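Local coordinates for methyltransferase (Thermus thermophilus, PDB 1WS6), which probably transfers a methyl group from S-adenosylmethionine to a substrate that has not been established, as a Rossmann-like methyltransferase, at residues A[45-50]-A[66-71]. Sequence-based numbering, arbitrary orientation.
Sequences FLDPFA and AVLVEK. Unlike the reference sequence in segment 45-50: Pro48 (reference Leu).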
ATOM      1  N   PHE A  45       5.518  -7.023   0.962  1.00 19.70           N
ATOM      2  CA  PHE A  45       4.413  -6.104   0.705  1.00 16.92           C
ATOM      3  C   PHE A  45       4.928  -4.884  -0.059  1.00 16.60           C
ATOM      4  O   PHE A  45       5.897  -4.258   0.347  1.00 18.03           O
ATOM      5  CB  PHE A  45       3.800  -5.700   2.058  1.00 13.13           C
ATOM      6  CG  PHE A  45       2.510  -4.924   1.958  1.00 10.62           C
ATOM      7  CD1 PHE A  45       2.514  -3.562   1.715  1.00  9.19           C
ATOM      8  CD2 PHE A  45       1.295  -5.559   2.140  1.00 10.62           C
ATOM      9  CE1 PHE A  45       1.336  -2.853   1.660  1.00  8.99           C
ATOM     10  CE2 PHE A  45       0.106  -4.858   2.087  1.00  7.32           C
ATOM     11  CZ  PHE A  45       0.125  -3.505   1.848  1.00 11.08           C
ATOM     12  N   LEU A  46       4.268  -4.551  -1.162  1.00 17.28           N
ATOM     13  CA  LEU A  46       4.667  -3.428  -2.008  1.00 18.04           C
ATOM     14  C   LEU A  46       3.638  -2.312  -1.894  1.00 18.59           C
ATOM     15  O   LEU A  46       2.444  -2.536  -2.090  1.00 19.55           O
ATOM     16  CB  LEU A  46       4.756  -3.890  -3.474  1.00 17.22           C
ATOM     17  CG  LEU A  46       5.603  -3.124  -4.512  1.00 19.21           C
ATOM     18  CD1 LEU A  46       4.841  -2.983  -5.824  1.00 12.71           C
ATOM     19  CD2 LEU A  46       5.979  -1.754  -3.977  1.00 17.91           C
ATOM     20  N   ASP A  47       4.088  -1.106  -1.578  1.00 18.81           N
ATOM     21  CA  ASP A  47       3.159   0.011  -1.451  1.00 21.34           C
ATOM     22  C   ASP A  47       3.591   1.224  -2.252  1.00 21.69           C
ATOM     23  O   ASP A  47       4.248   2.126  -1.735  1.00 23.54           O
ATOM     24  CB  ASP A  47       2.977   0.396   0.022  1.00 22.64           C
ATOM     25  CG  ASP A  47       2.097   1.638   0.210  1.00 26.64           C
ATOM     26  OD1 ASP A  47       1.302   1.971  -0.695  1.00 29.38           O
ATOM     27  OD2 ASP A  47       2.189   2.280   1.281  1.00 29.08           O
ATOM     28  N   PRO A  48       3.245   1.247  -3.543  1.00 22.19           N
ATOM     29  CA  PRO A  48       3.577   2.352  -4.452  1.00 23.43           C
ATOM     30  C   PRO A  48       2.570   3.452  -4.128  1.00 23.06           C
ATOM     31  O   PRO A  48       1.418   3.158  -3.800  1.00 22.26           O
ATOM     32  CB  PRO A  48       3.352   1.741  -5.830  1.00 24.11           C
ATOM     33  CG  PRO A  48       2.181   0.816  -5.579  1.00 24.88           C
ATOM     34  CD  PRO A  48       2.490   0.187  -4.235  1.00 22.89           C
ATOM     35  N   PHE A  49       3.001   4.704  -4.206  1.00 23.36           N
ATOM     36  CA  PHE A  49       2.133   5.835  -3.875  1.00 23.04           C
ATOM     37  C   PHE A  49       1.936   5.892  -2.379  1.00 22.72           C
ATOM     38  O   PHE A  49       0.908   6.352  -1.896  1.00 21.06           O
ATOM     39  CB  PHE A  49       0.767   5.727  -4.548  1.00 21.82           C
ATOM     40  CG  PHE A  49       0.790   6.058  -5.995  1.00 22.03           C
ATOM     41  CD1 PHE A  49       0.500   5.097  -6.943  1.00 21.83           C
ATOM     42  CD2 PHE A  49       1.118   7.337  -6.414  1.00 23.41           C
ATOM     43  CE1 PHE A  49       0.535   5.400  -8.289  1.00 23.84           C
ATOM     44  CE2 PHE A  49       1.155   7.650  -7.755  1.00 22.28           C
ATOM     45  CZ  PHE A  49       0.864   6.681  -8.694  1.00 24.53           C
ATOM     46  N   ALA A  50       2.919   5.397  -1.643  1.00 25.20           N
ATOM     47  CA  ALA A  50       2.837   5.441  -0.197  1.00 27.68           C
ATOM     48  C   ALA A  50       2.841   6.934   0.090  1.00 30.03           C
ATOM     49  O   ALA A  50       3.296   7.719  -0.738  1.00 33.85           O
ATOM     50  CB  ALA A  50       4.057   4.778   0.412  1.00 25.45           C
ATOM     51  N   ALA A  66       8.097  -4.770   3.996  1.00 22.02           N
ATOM     52  CA  ALA A  66       7.519  -3.706   3.194  1.00 19.94           C
ATOM     53  C   ALA A  66       8.449  -2.835   2.369  1.00 19.01           C
ATOM     54  O   ALA A  66       9.521  -2.445   2.806  1.00 19.62           O
ATOM     55  CB  ALA A  66       6.657  -2.821   4.088  1.00 19.92           C
ATOM     56  N   VAL A  67       7.996  -2.523   1.166  1.00 19.45           N
ATOM     57  CA  VAL A  67       8.725  -1.663   0.253  1.00 20.33           C
ATOM     58  C   VAL A  67       7.771  -0.535  -0.099  1.00 17.98           C
ATOM     59  O   VAL A  67       6.715  -0.777  -0.652  1.00 19.04           O
ATOM     60  CB  VAL A  67       9.124  -2.402  -1.030  1.00 20.21           C
ATOM     61  CG1 VAL A  67       9.661  -1.416  -2.056  1.00 18.31           C
ATOM     62  CG2 VAL A  67      10.176  -3.434  -0.707  1.00 22.17           C
ATOM     63  N   LEU A  68       8.147   0.691   0.227  1.00 17.25           N
ATOM     64  CA  LEU A  68       7.299   1.842  -0.040  1.00 16.58           C
ATOM     65  C   LEU A  68       7.944   2.790  -1.035  1.00 17.77           C
ATOM     66  O   LEU A  68       9.068   3.251  -0.825  1.00 17.24           O
ATOM     67  CB  LEU A  68       7.024   2.593   1.257  1.00 17.10           C
ATOM     68  CG  LEU A  68       6.246   1.845   2.346  1.00 20.92           C
ATOM     69  CD1 LEU A  68       7.066   0.698   2.918  1.00 19.28           C
ATOM     70  CD2 LEU A  68       5.881   2.829   3.443  1.00 22.70           C
ATOM     71  N   VAL A  69       7.241   3.074  -2.126  1.00 16.01           N
ATOM     72  CA  VAL A  69       7.777   3.989  -3.113  1.00 15.55           C
ATOM     73  C   VAL A  69       6.865   5.213  -3.174  1.00 14.89           C
ATOM     74  O   VAL A  69       5.645   5.088  -3.220  1.00 16.08           O
ATOM     75  CB  VAL A  69       7.976   3.276  -4.498  1.00 15.29           C
ATOM     76  CG1 VAL A  69       7.166   2.019  -4.561  1.00 16.13           C
ATOM     77  CG2 VAL A  69       7.642   4.210  -5.640  1.00 14.04           C
ATOM     78  N   GLU A  70       7.480   6.395  -3.120  1.00 15.08           N
ATOM     79  CA  GLU A  70       6.777   7.682  -3.115  1.00 16.37           C
ATOM     80  C   GLU A  70       7.663   8.735  -3.790  1.00 16.40           C
ATOM     81  O   GLU A  70       8.853   8.825  -3.506  1.00 18.23           O
ATOM     82  CB  GLU A  70       6.461   8.080  -1.660  1.00 15.14           C
ATOM     83  CG  GLU A  70       6.025   9.519  -1.464  1.00 16.95           C
ATOM     84  CD  GLU A  70       4.823   9.887  -2.295  1.00 19.00           C
ATOM     85  OE1 GLU A  70       4.766  11.037  -2.781  1.00 23.82           O
ATOM     86  OE2 GLU A  70       3.926   9.037  -2.469  1.00 20.99           O
ATOM     87  N   LYS A  71       7.079   9.536  -4.674  1.00 17.57           N
ATOM     88  CA  LYS A  71       7.832  10.535  -5.436  1.00 19.26           C
ATOM     89  C   LYS A  71       8.021  11.904  -4.811  1.00 20.58           C
ATOM     90  O   LYS A  71       9.037  12.549  -5.035  1.00 20.84           O
ATOM     91  CB  LYS A  71       7.169  10.743  -6.792  1.00 21.24           C
ATOM     92  CG  LYS A  71       5.743  11.258  -6.683  1.00 20.26           C
ATOM     93  CD  LYS A  71       5.157  11.566  -8.043  1.00 22.57           C
ATOM     94  CE  LYS A  71       3.635  11.552  -7.993  1.00 20.79           C
ATOM     95  NZ  LYS A  71       3.107  12.462  -6.929  1.00 27.27           N
TER
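Phe45 and Asp47 join Val67 and Val69 through the backbone ladder of two parallel strands, whose axes come within 4.7 Å. Val67 N gives to Phe45 O at 2.8 Å and Asp47 N to Val67 O, both nearly straight out from the carbonyl. Val69 N reaches Asp47 O at 3.2 Å from above the carbonyl plane. Where the first strand ends, Val69 O takes two amides: Ala50 N, at 3.2 Å, and Phe49 N in a weak, bent bond. Pro48 has no N-H to give.

The apolar contacts lie on both faces. On one, CG1 of Val69 meets both CD2 of Leu46 and CB of Pro48, each at 4.0 Å; Phe100 of helix 97-106 covers Leu46 and Val69. On the other, Ala50, just past the strand, rests its CB 3.8 Å from CB of Leu68, its single methyl fitting against the leucine.

Asp47 OD2 accepts a weak bond from Gly56 N of helix 54-61; Glu70 OE1 accepts from Asp72 N, just beyond its own segment. Backbone bonds thus hold the two parallel strands of this beta-alpha-beta unit in register, while Asp47 links them weakly to the helix, near where Rossmann-like methyltransferases usually bind their cofactor.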